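Local coordinates for protein flavodoxin (Fusobacterium nucleatum, PDB 6OHK) that binds flavin mononucleotide and carries electrons, probably as a low-potential donor to a number of redox enzymes, at residues K73-I78 against Y108-K113; L52-P57 against A66-N71; D33-N38 against E47-L52. The protein carries 1 engineered substitution. One frame throughout, in Å; residues are numbered along the deposited sequence.

Along the chain the order is contact 3, contact 2, contact 1, each closing before the next opens. Contacts 3 and 2 share Leu-52 and strand 51-59 of the central sheet, their centres about 13 Å apart. Contact 2 then ends in helix 66-69, which leads directly into helix 72-77, one of the two helices of contact 1; these centres are about 11 Å apart. Contacts 1 and 3, about 16 Å apart, still touch where Ile-78 packs against Glu-47. Together they run from edge strand 34-38, by way of inner strand 51-59, to the helices 66-69, 72-77 and 103-113 that cover one face. Only contact 2 reaches the flavin mononucleotide, through Pro-57.

Contact 1: residues K73-I78 against Y108-K113; sequences KKLEEI and YDIVVK
Two nearly straight side chains, Glu-76 with chi1 -171° and Lys-113 with chi1 171°, each carry CG anti to the backbone N and stay extended beyond it, which brings carboxylate and ammonium together at the solvent-facing margin of the helix pair. The Ile-110 branch CG2 is likewise anti to its own N and thus aimed at the neighbouring helix. It rests on the backbone there, 3.7 Å from Glu-76 CA, and also touches the Glu-76 CB. The nearest CA atoms of the two segments belong to this same pair, with Glu-76 CA 5.8 Å from Ile-110 CA. On the inner side, Leu-75 adds the second half of the apolar contact: its CG lies 4.0 Å from Ile-110 CG2, and its CD2 faces both CG2 and CD1 of Ile-110 at about the same distance. Leu-75 is backed by Ile-46 and Phe-80, and Val-111 turns to Val-85 and Val-118 of the sheet.

Toward solvent the character changes. Lys-113 NZ donates to Glu-76 OE2 at 2.7 Å, a salt bridge that uses the syn side of the carboxylate and stays close to its plane. The oxygen sits alongside the end of the lysine rather than beyond it, Lys-113 CE being only 3.0 Å from Glu-76 OE2. Just beyond, Lys-114 NZ is hydrogen-bonded to the backbone O of both Glu-76 and Ile-78, so consecutive lysines tie helix 103-113 to its neighbour in two ways. The segment axes approach to 9.5 Å and cross at only -23°, running in the same direction. Such an almost parallel pair, buried beneath and ionic above, belongs to the layer of connecting helices on one face of the parallel sheet in the flavodoxin fold.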
loop_
_atom_site.group_PDB
_atom_site.type_symbol
_atom_site.label_atom_id
_atom_site.label_comp_id
_atom_site.label_asym_id
_atom_site.label_seq_id
_atom_site.Cartn_x
_atom_site.Cartn_y
_atom_site.Cartn_z
ATOM N N LYS A 73 3.872 -9.858 13.109
ATOM C CA LYS A 73 3.706 -9.796 14.558
ATOM C C LYS A 73 4.283 -8.499 15.113
ATOM O O LYS A 73 3.679 -7.859 15.980
ATOM C CB LYS A 73 4.325 -11.034 15.223
ATOM C CG LYS A 73 4.077 -11.107 16.726
ATOM C CD LYS A 73 3.643 -12.486 17.173
ATOM C CE LYS A 73 3.265 -12.506 18.657
ATOM N NZ LYS A 73 1.952 -11.885 18.961
ATOM N N LYS A 74 5.435 -8.077 14.610
ATOM C CA LYS A 74 5.995 -6.801 15.032
ATOM C C LYS A 74 5.094 -5.651 14.626
ATOM O O LYS A 74 4.933 -4.683 15.378
ATOM C CB LYS A 74 7.380 -6.618 14.429
ATOM C CG LYS A 74 8.399 -7.542 15.080
ATOM C CD LYS A 74 9.811 -7.357 14.552
ATOM C CE LYS A 74 10.785 -8.321 15.230
ATOM N NZ LYS A 74 10.336 -9.745 15.147
ATOM N N LEU A 75 4.495 -5.729 13.440
ATOM C CA LEU A 75 3.594 -4.685 12.972
ATOM C C LEU A 75 2.395 -4.569 13.894
ATOM O O LEU A 75 1.975 -3.461 14.242
ATOM C CB LEU A 75 3.180 -5.003 11.524
ATOM C CG LEU A 75 2.438 -3.908 10.772
ATOM C CD1 LEU A 75 3.432 -2.783 10.431
ATOM C CD2 LEU A 75 1.835 -4.497 9.510
ATOM N N GLU A 76 1.857 -5.701 14.349
ATOM C CA GLU A 76 0.693 -5.696 15.204
ATOM C C GLU A 76 0.993 -5.214 16.613
ATOM O O GLU A 76 0.048 -4.870 17.333
ATOM C CB GLU A 76 0.039 -7.080 15.206
ATOM C CG GLU A 76 -1.305 -7.093 15.915
ATOM C CD GLU A 76 -2.084 -8.377 15.684
ATOM O OE1 GLU A 76 -1.693 -9.186 14.806
ATOM O OE2 GLU A 76 -3.098 -8.567 16.391
ATOM N N GLU A 77 2.260 -5.113 17.000
ATOM C CA GLU A 77 2.619 -4.512 18.279
ATOM C C GLU A 77 2.491 -3.002 18.269
ATOM O O GLU A 77 2.387 -2.393 19.337
ATOM C CB GLU A 77 4.056 -4.874 18.655
ATOM C CG GLU A 77 4.222 -6.341 19.044
ATOM C CD GLU A 77 5.655 -6.734 19.382
ATOM O OE1 GLU A 77 6.513 -5.840 19.559
ATOM O OE2 GLU A 77 5.917 -7.957 19.467
ATOM N N ILE A 78 2.478 -2.380 17.093
ATOM C CA ILE A 78 2.419 -0.933 16.977
ATOM C C ILE A 78 0.999 -0.455 17.226
ATOM O O ILE A 78 0.030 -1.065 16.766
ATOM C CB ILE A 78 2.902 -0.532 15.572
ATOM C CG1 ILE A 78 4.361 -0.938 15.398
ATOM C CG2 ILE A 78 2.698 0.973 15.307
ATOM C CD1 ILE A 78 4.916 -0.712 13.998
ATOM N N TYR A 108 -3.939 -4.330 5.909
ATOM C CA TYR A 108 -5.202 -3.677 6.261
ATOM C C TYR A 108 -5.721 -4.165 7.600
ATOM O O TYR A 108 -6.106 -3.374 8.464
ATOM C CB TYR A 108 -6.234 -3.995 5.183
ATOM C CG TYR A 108 -7.603 -3.388 5.424
ATOM C CD1 TYR A 108 -8.589 -4.048 6.132
ATOM C CD2 TYR A 108 -7.900 -2.136 4.934
ATOM C CE1 TYR A 108 -9.850 -3.453 6.334
ATOM C CE2 TYR A 108 -9.121 -1.548 5.122
ATOM C CZ TYR A 108 -10.094 -2.208 5.815
ATOM O OH TYR A 108 -11.336 -1.580 5.978
ATOM N N ASP A 109 -5.778 -5.481 7.770
ATOM C CA ASP A 109 -6.437 -6.005 8.964
ATOM C C ASP A 109 -5.695 -5.586 10.218
ATOM O O ASP A 109 -6.327 -5.296 11.243
ATOM C CB ASP A 109 -6.514 -7.520 8.886
ATOM C CG ASP A 109 -7.626 -8.028 7.949
ATOM O OD1 ASP A 109 -8.468 -7.256 7.492
ATOM O OD2 ASP A 109 -7.621 -9.257 7.689
ATOM N N ILE A 110 -4.366 -5.513 10.147
ATOM C CA ILE A 110 -3.583 -5.089 11.305
ATOM C C ILE A 110 -3.768 -3.610 11.589
ATOM O O ILE A 110 -3.975 -3.215 12.744
ATOM C CB ILE A 110 -2.102 -5.451 11.113
ATOM C CG1 ILE A 110 -1.941 -6.965 11.162
ATOM C CG2 ILE A 110 -1.249 -4.765 12.170
ATOM C CD1 ILE A 110 -0.638 -7.512 10.645
ATOM N N VAL A 111 -3.690 -2.754 10.566
ATOM C CA VAL A 111 -3.863 -1.326 10.774
ATOM C C VAL A 111 -5.198 -1.058 11.441
ATOM O O VAL A 111 -5.289 -0.293 12.404
ATOM C CB VAL A 111 -3.735 -0.573 9.430
ATOM C CG1 VAL A 111 -4.104 0.877 9.609
ATOM C CG2 VAL A 111 -2.337 -0.711 8.901
ATOM N N VAL A 112 -6.259 -1.683 10.938
ATOM C CA VAL A 112 -7.590 -1.392 11.461
ATOM C C VAL A 112 -7.731 -1.935 12.882
ATOM O O VAL A 112 -8.264 -1.254 13.774
ATOM C CB VAL A 112 -8.683 -1.913 10.511
ATOM C CG1 VAL A 112 -10.055 -1.803 11.139
ATOM C CG2 VAL A 112 -8.643 -1.128 9.195
ATOM N N LYS A 113 -7.266 -3.145 13.125
ATOM C CA LYS A 113 -7.389 -3.728 14.466
ATOM C C LYS A 113 -6.636 -2.917 15.500
ATOM O O LYS A 113 -7.056 -2.872 16.674
ATOM C CB LYS A 113 -6.872 -5.169 14.441
ATOM C CG LYS A 113 -6.712 -5.871 15.778
ATOM C CD LYS A 113 -6.132 -7.274 15.561
ATOM C CE LYS A 113 -6.018 -8.044 16.863
ATOM N NZ LYS A 113 -5.652 -9.474 16.613
#

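Contact 2: residues L52-P57 against A66-N71; sequences LILVTP and AAWMNN. With FMN (flavin mononucleotide), chain B.
The indole of Trp-68 meets Val-55 O at its edge, near the ring plane, while Thr-56 comes in obliquely beside CD1 and Leu-54 obliquely beside CH2. In this way the short helix 66-69 of the flavodoxin fold is pinned onto strand 51-59, an inner strand of the central parallel sheet. A chi1 of -79° sets Trp-68 CG opposite the carbonyl carbon and swings the indole toward the strand. Trp-68 NE1 donates to Val-55 O over 3.0 Å with an N-H...O angle of 154°. The donor stands 46° above the carbonyl plane, and so away from the lone pairs, yet the bond gives the buried indole N-H a partner and fixes the turn of the ring. Thr-56 CB and OG1 both lie 3.4 Å from Trp-68 CD1. At the far end of the ring, Leu-54 crosses the tryptophan at about a right angle and places CD2 4.1 Å from Trp-68 CH2. Phe-10, Val-39 and Leu-107 pack against the same indole.

Two further bonds brace the segments from within. Thr-56 OG1 donates to Pro-57 O in the carbonyl plane, on a lone pair, at 2.8 Å, and is also hydrogen-bonded to His-65 N; Asn-71 ND2 reaches back to Ala-67 O. The strand then arrives at the flavin mononucleotide pocket, where Pro-57 CB lies 3.3 Å from O5' of the cofactor.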
loop_
_atom_site.group_PDB
_atom_site.type_symbol
_atom_site.label_atom_id
_atom_site.label_comp_id
_atom_site.label_asym_id
_atom_site.label_seq_id
_atom_site.Cartn_x
_atom_site.Cartn_y
_atom_site.Cartn_z
ATOM N N LEU A 52 1.250 7.292 6.516
ATOM C CA LEU A 52 1.964 6.116 6.033
ATOM C C LEU A 52 1.445 5.678 4.684
ATOM O O LEU A 52 0.246 5.725 4.411
ATOM C CB LEU A 52 1.738 4.965 7.004
ATOM C CG LEU A 52 2.457 5.073 8.343
ATOM C CD1 LEU A 52 1.853 4.101 9.339
ATOM C CD2 LEU A 52 3.941 4.794 8.202
ATOM N N ILE A 53 2.370 5.211 3.855
ATOM C CA ILE A 53 2.058 4.482 2.625
ATOM C C ILE A 53 2.800 3.158 2.689
ATOM O O ILE A 53 4.036 3.144 2.781
ATOM C CB ILE A 53 2.482 5.287 1.391
ATOM C CG1 ILE A 53 1.725 6.611 1.320
ATOM C CG2 ILE A 53 2.295 4.444 0.114
ATOM C CD1 ILE A 53 2.215 7.549 0.221
ATOM N N LEU A 54 2.068 2.054 2.687
ATOM C CA LEU A 54 2.637 0.710 2.800
ATOM C C LEU A 54 2.413 -0.006 1.485
ATOM O O LEU A 54 1.287 -0.050 0.992
ATOM C CB LEU A 54 1.966 -0.075 3.933
ATOM C CG LEU A 54 1.805 0.660 5.263
ATOM C CD1 LEU A 54 1.190 -0.297 6.279
ATOM C CD2 LEU A 54 3.094 1.241 5.806
ATOM N N VAL A 55 3.485 -0.522 0.896
ATOM C CA VAL A 55 3.490 -1.035 -0.475
ATOM C C VAL A 55 4.005 -2.465 -0.478
ATOM O O VAL A 55 5.065 -2.755 0.080
ATOM C CB VAL A 55 4.394 -0.168 -1.366
ATOM C CG1 VAL A 55 4.281 -0.616 -2.816
ATOM C CG2 VAL A 55 4.116 1.318 -1.195
ATOM N N THR A 56 3.281 -3.359 -1.132
ATOM C CA THR A 56 3.775 -4.726 -1.298
ATOM C C THR A 56 3.333 -5.337 -2.620
ATOM O O THR A 56 2.178 -5.181 -3.012
ATOM C CB THR A 56 3.345 -5.640 -0.133
ATOM O OG1 THR A 56 4.006 -6.912 -0.241
ATOM C CG2 THR A 56 1.825 -5.840 -0.079
ATOM N N PRO A 57 4.213 -6.075 -3.290
ATOM C CA PRO A 57 3.761 -7.043 -4.290
ATOM C C PRO A 57 3.127 -8.240 -3.609
ATOM O O PRO A 57 3.188 -8.425 -2.404
ATOM C CB PRO A 57 5.059 -7.416 -4.996
ATOM C CG PRO A 57 6.095 -7.362 -3.879
ATOM C CD PRO A 57 5.664 -6.179 -3.028
ATOM N N ALA A 66 7.564 -11.701 1.583
ATOM C CA ALA A 66 8.039 -12.346 2.802
ATOM C C ALA A 66 8.532 -11.353 3.834
ATOM O O ALA A 66 8.403 -11.613 5.035
ATOM C CB ALA A 66 9.155 -13.343 2.482
ATOM N N ALA A 67 9.167 -10.253 3.417
ATOM C CA ALA A 67 9.663 -9.307 4.414
ATOM C C ALA A 67 8.529 -8.654 5.179
ATOM O O ALA A 67 8.691 -8.335 6.354
ATOM C CB ALA A 67 10.542 -8.258 3.763
ATOM N N TRP A 68 7.368 -8.451 4.560
ATOM C CA TRP A 68 6.190 -8.044 5.310
ATOM C C TRP A 68 5.663 -9.205 6.152
ATOM O O TRP A 68 5.394 -9.025 7.350
ATOM C CB TRP A 68 5.088 -7.546 4.368
ATOM C CG TRP A 68 5.234 -6.168 3.859
ATOM C CD1 TRP A 68 5.474 -5.796 2.570
ATOM C CD2 TRP A 68 5.141 -4.976 4.623
ATOM N NE1 TRP A 68 5.508 -4.413 2.490
ATOM C CE2 TRP A 68 5.307 -3.894 3.739
ATOM C CE3 TRP A 68 4.919 -4.716 5.972
ATOM C CZ2 TRP A 68 5.218 -2.586 4.164
ATOM C CZ3 TRP A 68 4.839 -3.421 6.397
ATOM C CH2 TRP A 68 5.010 -2.366 5.495
ATOM N N MET A 69 5.496 -10.387 5.556
ATOM C CA MET A 69 4.897 -11.501 6.289
ATOM C C MET A 69 5.702 -11.825 7.540
ATOM O O MET A 69 5.128 -12.103 8.601
ATOM C CB MET A 69 4.775 -12.728 5.380
ATOM C CG MET A 69 3.919 -12.517 4.144
ATOM S SD MET A 69 2.200 -12.013 4.483
ATOM C CE MET A 69 1.546 -13.480 5.238
ATOM N N ASN A 70 7.018 -11.765 7.446
ATOM C CA ASN A 70 7.855 -12.099 8.588
ATOM C C ASN A 70 7.748 -11.070 9.693
ATOM O O ASN A 70 8.134 -11.351 10.843
ATOM C CB ASN A 70 9.310 -12.207 8.149
ATOM C CG ASN A 70 9.583 -13.431 7.331
ATOM O OD1 ASN A 70 8.815 -14.375 7.335
ATOM N ND2 ASN A 70 10.669 -13.392 6.573
ATOM N N ASN A 71 7.253 -9.872 9.386
ATOM C CA ASN A 71 7.153 -8.766 10.327
ATOM C C ASN A 71 5.739 -8.499 10.777
ATOM O O ASN A 71 5.509 -7.478 11.425
ATOM C CB ASN A 71 7.770 -7.516 9.710
ATOM C CG ASN A 71 9.246 -7.521 9.842
ATOM O OD1 ASN A 71 9.736 -7.478 10.975
ATOM N ND2 ASN A 71 9.973 -7.544 8.751
HETATM N N1 FMN B . 0.241 -11.323 -8.174
HETATM C C2 FMN B . -1.021 -11.299 -7.559
HETATM O O2 FMN B . -1.786 -10.414 -7.755
HETATM N N3 FMN B . -1.368 -12.405 -6.708
HETATM C C4 FMN B . -0.568 -13.485 -6.449
HETATM O O4 FMN B . -0.978 -14.349 -5.701
HETATM C C4A FMN B . 0.695 -13.495 -7.100
HETATM N N5 FMN B . 1.550 -14.573 -6.885
HETATM C C5A FMN B . 2.768 -14.551 -7.620
HETATM C C6 FMN B . 3.607 -15.679 -7.542
HETATM C C7 FMN B . 4.807 -15.692 -8.224
HETATM C C7M FMN B . 5.661 -16.948 -7.985
HETATM C C8 FMN B . 5.144 -14.645 -9.068
HETATM C C8M FMN B . 6.487 -14.686 -9.766
HETATM C C9 FMN B . 4.312 -13.531 -9.152
HETATM C C9A FMN B . 3.128 -13.503 -8.459
HETATM N N10 FMN B . 2.272 -12.334 -8.559
HETATM C C10 FMN B . 1.053 -12.394 -7.918
HETATM C "C1'" FMN B . 2.641 -11.201 -9.406
HETATM C "C2'" FMN B . 3.681 -10.280 -8.699
HETATM O "O2'" FMN B . 3.194 -9.762 -7.474
HETATM C "C3'" FMN B . 3.984 -9.084 -9.621
HETATM O "O3'" FMN B . 4.683 -9.587 -10.741
HETATM C "C4'" FMN B . 4.756 -7.922 -8.999
HETATM O "O4'" FMN B . 4.804 -6.864 -9.949
HETATM C "C5'" FMN B . 6.172 -8.299 -8.581
HETATM O "O5'" FMN B . 6.712 -7.205 -7.858
HETATM P P FMN B . 8.276 -7.170 -7.488
HETATM O O1P FMN B . 8.429 -5.854 -6.760
HETATM O O2P FMN B . 8.646 -8.342 -6.645
HETATM O O3P FMN B . 9.050 -7.189 -8.813
#

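Contact 3: residues D33-N38 against E47-L52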
loop_
_atom_site.group_PDB
_atom_site.type_symbol
_atom_site.label_atom_id
_atom_site.label_comp_id
_atom_site.label_asym_id
_atom_site.label_seq_id
_atom_site.Cartn_x
_atom_site.Cartn_y
_atom_site.Cartn_z
ATOM N N ASP A 33 7.268 16.281 2.464
ATOM C CA ASP A 33 8.271 15.517 3.186
ATOM C C ASP A 33 7.894 14.041 3.271
ATOM O O ASP A 33 6.769 13.697 3.625
ATOM C CB ASP A 33 8.448 16.062 4.591
ATOM C CG ASP A 33 9.136 17.425 4.620
ATOM O OD1 ASP A 33 9.848 17.794 3.666
ATOM O OD2 ASP A 33 8.967 18.131 5.632
ATOM N N PHE A 34 8.848 13.187 2.949
ATOM C CA PHE A 34 8.668 11.744 3.050
ATOM C C PHE A 34 9.992 11.108 3.420
ATOM O O PHE A 34 11.068 11.688 3.230
ATOM C CB PHE A 34 8.080 11.124 1.772
ATOM C CG PHE A 34 8.979 11.240 0.587
ATOM C CD1 PHE A 34 10.015 10.340 0.397
ATOM C CD2 PHE A 34 8.820 12.270 -0.320
ATOM C CE1 PHE A 34 10.876 10.476 -0.663
ATOM C CE2 PHE A 34 9.682 12.378 -1.380
ATOM C CZ PHE A 34 10.705 11.490 -1.531
ATOM N N LYS A 35 9.913 9.884 3.936
ATOM C CA LYS A 35 11.078 9.051 4.212
ATOM C C LYS A 35 10.715 7.641 3.784
ATOM O O LYS A 35 9.597 7.183 4.087
ATOM C CB LYS A 35 11.398 9.036 5.698
ATOM C CG LYS A 35 12.018 10.267 6.293
ATOM C CD LYS A 35 13.107 9.795 7.307
ATOM C CE LYS A 35 14.308 9.091 6.620
ATOM N NZ LYS A 35 15.019 8.035 7.461
ATOM N N THR A 36 11.614 6.955 3.099
ATOM C CA THR A 36 11.322 5.666 2.481
ATOM C C THR A 36 12.173 4.581 3.095
ATOM O O THR A 36 13.375 4.789 3.347
ATOM C CB THR A 36 11.557 5.750 0.980
ATOM O OG1 THR A 36 10.694 6.789 0.485
ATOM C CG2 THR A 36 11.269 4.449 0.275
ATOM N N PHE A 37 11.581 3.414 3.295
ATOM C CA PHE A 37 12.197 2.294 3.978
ATOM C C PHE A 37 11.841 1.004 3.276
ATOM O O PHE A 37 10.695 0.825 2.840
ATOM C CB PHE A 37 11.640 2.168 5.404
ATOM C CG PHE A 37 11.808 3.398 6.247
ATOM C CD1 PHE A 37 10.884 4.421 6.175
ATOM C CD2 PHE A 37 12.879 3.533 7.113
ATOM C CE1 PHE A 37 11.008 5.572 6.938
ATOM C CE2 PHE A 37 12.996 4.655 7.893
ATOM C CZ PHE A 37 12.047 5.683 7.816
ATOM N N ASN A 38 12.813 0.108 3.151
ATOM C CA ASN A 38 12.608 -1.243 2.656
ATOM C C ASN A 38 12.476 -2.152 3.856
ATOM O O ASN A 38 13.405 -2.242 4.668
ATOM C CB ASN A 38 13.798 -1.649 1.783
ATOM C CG ASN A 38 13.620 -2.990 1.106
ATOM O OD1 ASN A 38 13.023 -3.903 1.617
ATOM N ND2 ASN A 38 14.212 -3.106 -0.088
ATOM N N GLU A 47 6.288 3.131 13.571
ATOM C CA GLU A 47 5.811 3.825 14.769
ATOM C C GLU A 47 6.025 5.329 14.688
ATOM O O GLU A 47 5.298 6.095 15.355
ATOM C CB GLU A 47 6.543 3.275 15.991
ATOM C CG GLU A 47 5.782 3.201 17.298
ATOM C CD GLU A 47 6.449 2.197 18.232
ATOM O OE1 GLU A 47 5.829 1.153 18.560
ATOM O OE2 GLU A 47 7.624 2.435 18.592
ATOM N N ASN A 48 7.014 5.782 13.928
ATOM C CA ASN A 48 7.479 7.164 13.942
ATOM C C ASN A 48 6.677 8.113 13.060
ATOM O O ASN A 48 6.973 9.318 13.073
ATOM C CB ASN A 48 8.931 7.206 13.478
ATOM C CG ASN A 48 9.851 6.446 14.396
ATOM O OD1 ASN A 48 9.536 6.222 15.563
ATOM N ND2 ASN A 48 11.008 6.055 13.869
ATOM N N PHE A 49 5.696 7.632 12.300
ATOM C CA PHE A 49 4.977 8.452 11.349
ATOM C C PHE A 49 3.494 8.398 11.637
ATOM O O PHE A 49 2.946 7.358 12.012
ATOM C CB PHE A 49 5.222 7.936 9.921
ATOM C CG PHE A 49 6.655 7.975 9.543
ATOM C CD1 PHE A 49 7.192 9.118 9.011
ATOM C CD2 PHE A 49 7.503 6.911 9.788
ATOM C CE1 PHE A 49 8.526 9.208 8.715
ATOM C CE2 PHE A 49 8.819 6.983 9.516
ATOM C CZ PHE A 49 9.350 8.118 8.976
ATOM N N GLU A 50 2.825 9.517 11.387
ATOM C CA GLU A 50 1.374 9.570 11.436
ATOM C C GLU A 50 0.740 9.343 10.088
ATOM O O GLU A 50 -0.429 8.973 10.036
ATOM C CB GLU A 50 0.902 10.910 12.007
ATOM C CG GLU A 50 1.446 11.154 13.450
ATOM C CD GLU A 50 0.828 12.366 14.142
ATOM O OE1 GLU A 50 -0.230 12.855 13.688
ATOM O OE2 GLU A 50 1.406 12.825 15.152
ATOM N N ASN A 51 1.456 9.645 9.020
ATOM C CA ASN A 51 1.009 9.436 7.660
ATOM C C ASN A 51 1.872 8.339 7.063
ATOM O O ASN A 51 3.100 8.445 7.105
ATOM C CB ASN A 51 1.219 10.710 6.841
ATOM C CG ASN A 51 0.399 11.871 7.344
ATOM O OD1 ASN A 51 -0.710 11.674 7.835
ATOM N ND2 ASN A 51 0.932 13.088 7.207
ATOM N N LEU A 52 1.250 7.292 6.516
ATOM C CA LEU A 52 1.964 6.116 6.033
ATOM C C LEU A 52 1.445 5.678 4.684
ATOM O O LEU A 52 0.246 5.725 4.411
ATOM C CB LEU A 52 1.738 4.965 7.004
ATOM C CG LEU A 52 2.457 5.073 8.343
ATOM C CD1 LEU A 52 1.853 4.101 9.339
ATOM C CD2 LEU A 52 3.941 4.794 8.202
#
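Aromatic contact comes first: the rings of Phe-37 and Phe-49 approach from opposite directions and meet rim to rim, with neither lying over the face of the other. Their centroids are 5.7 Å apart and their planes stand at 66°. Phe-37 offers its outer edge, CE1 and CZ, and the tip of Phe-49 arrives close to the Phe-37 plane, CZ being 3.7 Å from Phe-37 CE1 and CE2 also in touch. Phe-10, on the strand between them, stacks with Phe-37, so the phenylalanine pair is part of a larger aromatic group on this face of the sheet.

Aliphatic contact is smaller. Lys-35 CB lies 4.0 Å from Phe-49 CZ, obliquely to that ring. This CB makes the nearest touch, while bends at chi2 and chi3 lead the charged end away. With Phe-37, two residues further on, the lysine takes the tip of Phe-49 from the strand 34-38 side; Thr-36 between them faces the other way, toward Val-22 of helix 17-28.

Polar interactions belong to the frame around these groups. The backbones remain apart, with Lys-35 CA 9.4 Å from Phe-49 CA, because strand 7-11 lies between strands 34-38 and 51-59 and pairs in parallel with both. Lys-83 NZ is hydrogen-bonded to the carbonyls of Glu-47 and Phe-49, on either side of Asn-48, and Asn-51 is hydrogen-bonded to Lys-5 O and Lys-170 N. The contact itself therefore probably rests mainly on van der Waals packing and some exclusion of water: an edge strand and the loop entering an inner strand are joined across their neighbour by the rims of two rings and the start of a lysine chain, without directional bonds of their own.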